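Local coordinates for protein putative thioesterase II (Thermobifida fusca, PDB 3BBJ) that is a putative thioesterase with tandem hot-dog domains that probably hydrolyses the thioester bond of acyl-CoA or related acyl thioesters, at residues P68-P73 with L94-R99; T43-S48 with T100-T105; D9-V14 with E25-Y30. All coordinates share one frame; numbering follows the deposited sequence.

Contact 1 (P68-P73 with L94-R99); sequences PASSGP and LFQEGR
The side-chain amide of Gln96 is the flat group here, and backbone atoms of 68-73 meet it in its own plane. Over one face, Ala69 CB lies 3.5 Å from Gln96 OE1. On the other face, Ser70 OG lies 3.6 Å from Gln96 OE1. Ser70 N donates to Gln96 OE1 at 2.9 Å, in the carbonyl plane and on a lone pair. Gln96 NE2 gives one nearly straight bond to Ser70 O (2.7 Å, 171°) and a second, longer one to Pro73 O (3.2 Å). Both acceptors lie in the amide plane, though NE2 stands above the plane of each carbonyl. Leu26 and Ile101 also touch the Gln96 side chain. Its reach comes from a straight chain: CG is anti to the backbone N (chi1 -160°) and the next torsion is extended. Gln96 also opens the type I' turn to Arg99, which joins strands 88-96 and 99-109 in a tight hairpin. A buried amide is satisfied by three bonds, and its flip state is fixed. Turned over, OE1 would face two carbonyl oxygens and NE2 would face the Ser70 N-H.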
loop_
_atom_site.group_PDB
_atom_site.type_symbol
_atom_site.label_atom_id
_atom_site.label_comp_id
_atom_site.label_asym_id
_atom_site.label_seq_id
_atom_site.Cartn_x
_atom_site.Cartn_y
_atom_site.Cartn_z
ATOM N N PRO A 68 5.446 -19.688 0.052
ATOM C CA PRO A 68 6.748 -19.577 -0.617
ATOM C C PRO A 68 6.788 -20.386 -1.892
ATOM O O PRO A 68 6.172 -21.444 -1.950
ATOM C CB PRO A 68 7.705 -20.238 0.378
ATOM C CG PRO A 68 6.848 -21.223 1.105
ATOM C CD PRO A 68 5.556 -20.473 1.297
ATOM N N ALA A 69 7.505 -19.894 -2.891
ATOM C CA ALA A 69 7.806 -20.659 -4.098
ATOM C C ALA A 69 9.260 -21.133 -4.076
ATOM O O ALA A 69 10.113 -20.567 -3.376
ATOM C CB ALA A 69 7.565 -19.824 -5.347
ATOM N N SER A 70 9.531 -22.178 -4.852
ATOM C CA SER A 70 10.880 -22.689 -5.015
ATOM C C SER A 70 11.271 -22.614 -6.497
ATOM O O SER A 70 10.487 -22.184 -7.330
ATOM C CB SER A 70 10.999 -24.114 -4.458
ATOM O OG SER A 70 9.919 -24.923 -4.868
ATOM N N SER A 71 12.489 -23.011 -6.821
ATOM C CA SER A 71 12.928 -22.985 -8.208
ATOM C C SER A 71 12.161 -23.967 -9.113
ATOM O O SER A 71 11.479 -24.894 -8.649
ATOM C CB SER A 71 14.438 -23.243 -8.317
ATOM O OG SER A 71 14.785 -24.605 -8.072
ATOM N N GLY A 72 12.278 -23.716 -10.413
ATOM C CA GLY A 72 11.649 -24.529 -11.428
ATOM C C GLY A 72 10.430 -23.866 -12.026
ATOM O O GLY A 72 10.223 -22.665 -11.856
ATOM N N PRO A 73 9.611 -24.655 -12.747
ATOM C CA PRO A 73 8.428 -24.093 -13.388
ATOM C C PRO A 73 7.327 -23.620 -12.427
ATOM O O PRO A 73 7.140 -24.171 -11.343
ATOM C CB PRO A 73 7.917 -25.241 -14.278
ATOM C CG PRO A 73 9.005 -26.254 -14.288
ATOM C CD PRO A 73 9.759 -26.094 -13.035
ATOM N N LEU A 94 0.090 -16.406 -9.374
ATOM C CA LEU A 94 1.162 -17.374 -9.614
ATOM C C LEU A 94 0.873 -18.687 -8.907
ATOM O O LEU A 94 0.551 -18.696 -7.716
ATOM C CB LEU A 94 2.497 -16.831 -9.127
ATOM C CG LEU A 94 3.722 -17.713 -9.318
ATOM C CD1 LEU A 94 3.967 -17.967 -10.810
ATOM C CD2 LEU A 94 4.941 -17.050 -8.661
ATOM N N PHE A 95 1.007 -19.783 -9.666
ATOM C CA PHE A 95 0.791 -21.137 -9.166
ATOM C C PHE A 95 2.046 -21.975 -9.302
ATOM O O PHE A 95 2.831 -21.803 -10.230
ATOM C CB PHE A 95 -0.302 -21.824 -9.955
ATOM C CG PHE A 95 -1.629 -21.174 -9.840
ATOM C CD1 PHE A 95 -1.946 -20.078 -10.628
ATOM C CD2 PHE A 95 -2.583 -21.674 -8.974
ATOM C CE1 PHE A 95 -3.203 -19.472 -10.526
ATOM C CE2 PHE A 95 -3.850 -21.070 -8.874
ATOM C CZ PHE A 95 -4.155 -19.971 -9.649
ATOM N N GLN A 96 2.233 -22.889 -8.361
ATOM C CA GLN A 96 3.361 -23.810 -8.405
ATOM C C GLN A 96 3.006 -25.057 -7.609
ATOM O O GLN A 96 2.666 -24.972 -6.417
ATOM C CB GLN A 96 4.642 -23.161 -7.861
ATOM C CG GLN A 96 5.911 -23.873 -8.324
ATOM C CD GLN A 96 7.198 -23.344 -7.686
ATOM O OE1 GLN A 96 7.262 -23.112 -6.473
ATOM N NE2 GLN A 96 8.242 -23.181 -8.508
ATOM N N GLU A 97 3.103 -26.207 -8.275
ATOM C CA GLU A 97 2.770 -27.509 -7.692
ATOM C C GLU A 97 1.344 -27.508 -7.181
ATOM O O GLU A 97 1.076 -27.898 -6.053
ATOM C CB GLU A 97 3.746 -27.902 -6.580
ATOM C CG GLU A 97 5.194 -28.014 -7.034
ATOM C CD GLU A 97 6.027 -28.907 -6.123
ATOM O OE1 GLU A 97 5.598 -30.059 -5.853
ATOM O OE2 GLU A 97 7.113 -28.466 -5.688
ATOM N N GLY A 98 0.443 -27.028 -8.026
ATOM C CA GLY A 98 -0.979 -27.005 -7.734
ATOM C C GLY A 98 -1.428 -26.099 -6.606
ATOM O O GLY A 98 -2.561 -26.227 -6.138
ATOM N N ARG A 99 -0.568 -25.179 -6.173
ATOM C CA ARG A 99 -0.899 -24.284 -5.063
ATOM C C ARG A 99 -0.645 -22.829 -5.441
ATOM O O ARG A 99 0.315 -22.534 -6.172
ATOM C CB ARG A 99 -0.097 -24.687 -3.820
ATOM C CG ARG A 99 -0.610 -25.989 -3.169
ATOM C CD ARG A 99 0.304 -26.526 -2.063
ATOM N NE ARG A 99 1.600 -26.982 -2.584
ATOM C CZ ARG A 99 2.492 -27.717 -1.909
ATOM N NH1 ARG A 99 2.248 -28.113 -0.658
ATOM N NH2 ARG A 99 3.640 -28.070 -2.495
#

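Contact 2 (T43-S48 with T100-T105); sequences TVLQRS and TILTGT
Leu45 reaches from helix 38-51 to Leu102 and Gly104 on strand 99-109. CB leaves the helix on the strand side. CG is anti to the carbonyl carbon (chi1 -72°), which carries the branch on in that direction. CD1 is the methyl that makes the contact. Leu45 CD1 lies 3.8 Å from Leu102 CD2, and the two side chains cross obliquely. Leu45 CD1 also comes within 4.1 Å of Gly104 N, so it rests on the strand backbone. This is the helix-on-sheet packing of the hot-dog fold, in which a long helix lies against a curved antiparallel sheet. The axes of 43-48 and 100-105 cross at -46° and approach to 9.3 Å. Across the two segments, the CA of Gly104 is the one nearest the CA of Leu45, and a CB there would point at the helix. The other methyl, Leu45 CD2, turns to the neighbouring strand 88-96, with Leu94 CB at 3.8 Å. Tyr63 and Thr92 also touch the Leu45 side chain. Leu102 comes to meet it with CG anti to its backbone N, and Phe65 packs beside it. Thr103 points away from the helix, where Leu81 of the second subunit packs on it.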
loop_
_atom_site.group_PDB
_atom_site.type_symbol
_atom_site.label_atom_id
_atom_site.label_comp_id
_atom_site.label_asym_id
_atom_site.label_seq_id
_atom_site.Cartn_x
_atom_site.Cartn_y
_atom_site.Cartn_z
ATOM N N THR A 43 8.091 -9.273 -10.321
ATOM C CA THR A 43 8.622 -8.905 -11.620
ATOM C C THR A 43 7.985 -9.745 -12.722
ATOM O O THR A 43 7.601 -9.238 -13.784
ATOM C CB THR A 43 10.169 -9.099 -11.622
ATOM O OG1 THR A 43 10.781 -8.100 -10.783
ATOM C CG2 THR A 43 10.726 -8.991 -13.009
ATOM N N VAL A 44 7.876 -11.036 -12.438
ATOM C CA VAL A 44 7.276 -12.006 -13.347
ATOM C C VAL A 44 5.774 -11.757 -13.489
ATOM O O VAL A 44 5.233 -11.804 -14.601
ATOM C CB VAL A 44 7.551 -13.448 -12.853
ATOM C CG1 VAL A 44 6.546 -14.433 -13.436
ATOM C CG2 VAL A 44 8.983 -13.863 -13.195
ATOM N N LEU A 45 5.098 -11.493 -12.375
ATOM C CA LEU A 45 3.675 -11.223 -12.416
ATOM C C LEU A 45 3.423 -9.897 -13.116
ATOM O O LEU A 45 2.467 -9.774 -13.880
ATOM C CB LEU A 45 3.066 -11.200 -11.017
ATOM C CG LEU A 45 2.901 -12.511 -10.241
ATOM C CD1 LEU A 45 2.014 -12.226 -9.010
ATOM C CD2 LEU A 45 2.295 -13.632 -11.101
ATOM N N GLN A 46 4.289 -8.909 -12.891
ATOM C CA GLN A 46 4.126 -7.627 -13.570
ATOM C C GLN A 46 4.119 -7.827 -15.071
ATOM O O GLN A 46 3.326 -7.184 -15.770
ATOM C CB GLN A 46 5.219 -6.618 -13.170
ATOM C CG GLN A 46 5.108 -5.261 -13.898
ATOM C CD GLN A 46 6.091 -4.214 -13.378
ATOM O OE1 GLN A 46 6.009 -3.792 -12.230
ATOM N NE2 GLN A 46 7.010 -3.771 -14.244
ATOM N N ARG A 47 5.022 -8.688 -15.558
ATOM C CA ARG A 47 5.148 -8.962 -16.995
ATOM C C ARG A 47 3.879 -9.543 -17.584
ATOM O O ARG A 47 3.461 -9.171 -18.679
ATOM C CB ARG A 47 6.309 -9.930 -17.278
ATOM C CG ARG A 47 7.652 -9.257 -17.293
ATOM C CD ARG A 47 8.683 -10.010 -18.121
ATOM N NE ARG A 47 9.680 -9.079 -18.644
ATOM C CZ ARG A 47 10.749 -8.637 -17.983
ATOM N NH1 ARG A 47 11.004 -9.030 -16.743
ATOM N NH2 ARG A 47 11.574 -7.776 -18.571
ATOM N N SER A 48 3.282 -10.477 -16.853
ATOM C CA SER A 48 2.047 -11.093 -17.272
ATOM C C SER A 48 0.938 -10.065 -17.412
ATOM O O SER A 48 0.129 -10.133 -18.336
ATOM C CB SER A 48 1.626 -12.160 -16.258
ATOM O OG SER A 48 1.423 -11.608 -14.967
ATOM N N THR A 100 -1.514 -21.930 -4.969
ATOM C CA THR A 100 -1.334 -20.506 -5.230
ATOM C C THR A 100 -0.209 -19.956 -4.350
ATOM O O THR A 100 -0.157 -20.189 -3.156
ATOM C CB THR A 100 -2.634 -19.666 -5.059
ATOM O OG1 THR A 100 -3.193 -19.881 -3.759
ATOM C CG2 THR A 100 -3.665 -20.031 -6.123
ATOM N N ILE A 101 0.703 -19.228 -4.976
ATOM C CA ILE A 101 1.857 -18.666 -4.294
ATOM C C ILE A 101 1.570 -17.216 -3.856
ATOM O O ILE A 101 1.692 -16.851 -2.675
ATOM C CB ILE A 101 3.077 -18.693 -5.255
ATOM C CG1 ILE A 101 3.330 -20.126 -5.771
ATOM C CG2 ILE A 101 4.333 -18.066 -4.612
ATOM C CD1 ILE A 101 3.615 -21.178 -4.696
ATOM N N LEU A 102 1.122 -16.436 -4.836
ATOM C CA LEU A 102 1.046 -15.002 -4.755
ATOM C C LEU A 102 0.018 -14.488 -5.741
ATOM O O LEU A 102 -0.094 -15.018 -6.841
ATOM C CB LEU A 102 2.415 -14.461 -5.184
ATOM C CG LEU A 102 2.652 -12.951 -5.259
ATOM C CD1 LEU A 102 2.486 -12.346 -3.865
ATOM C CD2 LEU A 102 4.025 -12.699 -5.812
ATOM N N THR A 103 -0.729 -13.457 -5.346
ATOM C CA THR A 103 -1.630 -12.760 -6.265
ATOM C C THR A 103 -1.361 -11.256 -6.242
ATOM O O THR A 103 -1.093 -10.681 -5.198
ATOM C CB THR A 103 -3.108 -13.020 -5.979
ATOM O OG1 THR A 103 -3.892 -12.401 -7.007
ATOM C CG2 THR A 103 -3.521 -12.464 -4.640
ATOM N N GLY A 104 -1.403 -10.654 -7.429
ATOM C CA GLY A 104 -1.239 -9.224 -7.602
ATOM C C GLY A 104 -2.397 -8.630 -8.394
ATOM O O GLY A 104 -3.017 -9.322 -9.204
ATOM N N THR A 105 -2.749 -7.377 -8.092
ATOM C CA THR A 105 -3.700 -6.632 -8.908
ATOM C C THR A 105 -2.947 -5.362 -9.258
ATOM O O THR A 105 -2.302 -4.769 -8.412
ATOM C CB THR A 105 -5.027 -6.385 -8.192
ATOM O OG1 THR A 105 -5.542 -7.647 -7.750
ATOM C CG2 THR A 105 -6.053 -5.715 -9.138
#

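Contact 3 (D9-V14 with E25-Y30); sequences DSATEV and ELDPGY
Ala11 at the end of helix 7-11 turns its methyl into the angle between Asp27 and Tyr30. Ala11 CB is 3.4 Å from Asp27 OD2 and 3.6 Å from Tyr30 CE1. It meets the tyrosine ring obliquely. The aspartate lies alongside the methyl as well, with Asp27 CB at 3.8 Å from Ala11 CB. With CG anti to the backbone N (chi1 177°), the Asp27 carboxylate swings over to Ala11 and puts OD2 against the methyl. The two carboxylate oxygens have different tasks. OD2 forms a salt bridge with Arg7, one helical turn before Ala11. Asp27 OD1 accepts from Gly29 N at 2.9 Å, with the donor 49° above the carboxylate plane. With an alanine in place of Asp27, the Arg7 charge would probably lose its mate and the Gly29 N-H this acceptor, leaving the turn less fixed. Tyr30 N bonds to Asp27 O at 3.0 Å, which closes the turn. That same oxygen lies in the plane of the Tyr30 ring, at the edge. Tyr40 stacks on the Tyr30 ring, and its hydroxyl bonds both Ala11 O and Asp27 N, which ties the two segments together from the side of helix 38-51. The bond from Gly29 N to Asp27 OD1 defines an Asx turn. It leads strand 21-26 of the N-terminal hot-dog domain into a short 3-10 segment, on the way to helix 38-51.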
loop_
_atom_site.group_PDB
_atom_site.type_symbol
_atom_site.label_atom_id
_atom_site.label_comp_id
_atom_site.label_asym_id
_atom_site.label_seq_id
_atom_site.Cartn_x
_atom_site.Cartn_y
_atom_site.Cartn_z
ATOM N N ASP A 9 16.991 -10.409 -17.294
ATOM C CA ASP A 9 16.192 -10.480 -18.538
ATOM C C ASP A 9 15.784 -11.931 -18.839
ATOM O O ASP A 9 14.635 -12.215 -19.158
ATOM C CB ASP A 9 16.969 -9.918 -19.734
ATOM C CG ASP A 9 17.077 -8.396 -19.716
ATOM O OD1 ASP A 9 16.247 -7.747 -19.037
ATOM O OD2 ASP A 9 17.989 -7.850 -20.403
ATOM N N SER A 10 16.743 -12.839 -18.729
ATOM C CA SER A 10 16.499 -14.260 -18.954
ATOM C C SER A 10 15.647 -14.875 -17.849
ATOM O O SER A 10 14.669 -15.584 -18.118
ATOM C CB SER A 10 17.837 -15.014 -19.038
ATOM O OG SER A 10 17.655 -16.422 -18.957
ATOM N N ALA A 11 16.033 -14.598 -16.609
ATOM C CA ALA A 11 15.351 -15.130 -15.433
ATOM C C ALA A 11 13.870 -14.734 -15.287
ATOM O O ALA A 11 13.094 -15.468 -14.679
ATOM C CB ALA A 11 16.109 -14.718 -14.164
ATOM N N THR A 12 13.485 -13.583 -15.827
ATOM C CA THR A 12 12.136 -13.056 -15.619
ATOM C C THR A 12 11.204 -13.155 -16.824
ATOM O O THR A 12 10.090 -12.641 -16.782
ATOM C CB THR A 12 12.210 -11.561 -15.155
ATOM O OG1 THR A 12 12.845 -10.757 -16.173
ATOM C CG2 THR A 12 13.007 -11.444 -13.855
ATOM N N GLU A 13 11.632 -13.795 -17.905
ATOM C CA GLU A 13 10.777 -13.884 -19.086
ATOM C C GLU A 13 9.606 -14.817 -18.827
ATOM O O GLU A 13 9.774 -15.870 -18.230
ATOM C CB GLU A 13 11.562 -14.352 -20.329
ATOM C CG GLU A 13 12.087 -15.788 -20.275
ATOM C CD GLU A 13 12.495 -16.337 -21.645
ATOM O OE1 GLU A 13 11.845 -15.987 -22.664
ATOM O OE2 GLU A 13 13.458 -17.148 -21.686
ATOM N N VAL A 14 8.423 -14.413 -19.278
ATOM C CA VAL A 14 7.203 -15.203 -19.117
ATOM C C VAL A 14 6.640 -15.473 -20.503
ATOM O O VAL A 14 6.591 -14.579 -21.352
ATOM C CB VAL A 14 6.164 -14.481 -18.204
ATOM C CG1 VAL A 14 6.846 -13.966 -16.927
ATOM C CG2 VAL A 14 5.470 -13.334 -18.925
ATOM N N GLU A 25 9.823 -19.877 -15.535
ATOM C CA GLU A 25 10.823 -20.691 -14.817
ATOM C C GLU A 25 11.455 -19.875 -13.695
ATOM O O GLU A 25 12.130 -18.881 -13.947
ATOM C CB GLU A 25 11.936 -21.187 -15.769
ATOM C CG GLU A 25 11.839 -22.672 -16.140
ATOM C CD GLU A 25 12.408 -23.589 -15.060
ATOM O OE1 GLU A 25 13.412 -23.220 -14.405
ATOM O OE2 GLU A 25 11.858 -24.694 -14.875
ATOM N N LEU A 26 11.248 -20.298 -12.458
ATOM C CA LEU A 26 11.803 -19.564 -11.322
ATOM C C LEU A 26 13.272 -19.922 -11.180
ATOM O O LEU A 26 13.632 -21.081 -11.013
ATOM C CB LEU A 26 11.028 -19.830 -10.027
ATOM C CG LEU A 26 9.531 -19.506 -10.087
ATOM C CD1 LEU A 26 9.041 -19.267 -8.698
ATOM C CD2 LEU A 26 9.218 -18.296 -10.979
ATOM N N ASP A 27 14.102 -18.893 -11.286
ATOM C CA ASP A 27 15.538 -19.038 -11.280
ATOM C C ASP A 27 16.033 -19.156 -9.836
ATOM O O ASP A 27 15.863 -18.227 -9.033
ATOM C CB ASP A 27 16.143 -17.830 -12.007
ATOM C CG ASP A 27 17.652 -17.828 -12.005
ATOM O OD1 ASP A 27 18.273 -18.682 -11.347
ATOM O OD2 ASP A 27 18.216 -16.942 -12.647
ATOM N N PRO A 28 16.658 -20.298 -9.500
ATOM C CA PRO A 28 17.091 -20.548 -8.118
ATOM C C PRO A 28 18.168 -19.576 -7.609
ATOM O O PRO A 28 18.465 -19.551 -6.406
ATOM C CB PRO A 28 17.628 -21.980 -8.173
ATOM C CG PRO A 28 17.977 -22.206 -9.589
ATOM C CD PRO A 28 17.011 -21.416 -10.396
ATOM N N GLY A 29 18.772 -18.825 -8.528
ATOM C CA GLY A 29 19.707 -17.761 -8.175
ATOM C C GLY A 29 19.061 -16.636 -7.360
ATOM O O GLY A 29 19.763 -15.825 -6.754
ATOM N N TYR A 30 17.726 -16.584 -7.355
ATOM C CA TYR A 30 16.980 -15.553 -6.616
ATOM C C TYR A 30 16.409 -16.095 -5.312
ATOM O O TYR A 30 15.545 -15.460 -4.687
ATOM C CB TYR A 30 15.885 -14.948 -7.501
ATOM C CG TYR A 30 16.466 -14.131 -8.649
ATOM C CD1 TYR A 30 16.834 -14.745 -9.840
ATOM C CD2 TYR A 30 16.701 -12.765 -8.517
ATOM C CE1 TYR A 30 17.381 -14.016 -10.883
ATOM C CE2 TYR A 30 17.256 -12.024 -9.562
ATOM C CZ TYR A 30 17.596 -12.665 -10.739
ATOM O OH TYR A 30 18.147 -11.972 -11.786
#

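The three contacts lie close together in the N-terminal half, with centres 12 to 13 Å apart. Contacts 1 and 2 share the hairpin of strands 88-96 and 99-109: Leu94 O probably bonds Ile101 N (2.8 Å), and Leu94 N probably bonds Leu102 O (2.9 Å). Contact 1 is nested in the chain loop closed by contact 2. Contact 3 joins contact 1 through neighbouring strands, where Gly72 O lies 2.6 Å from Leu26 N, a probable hydrogen bond. It meets contact 2 by packing on helix 38-51, with Val14 CG1 3.5 Å from Val44 CG1. The catalytic residues are not established, so the place of these contacts relative to the thioesterase site cannot be fixed.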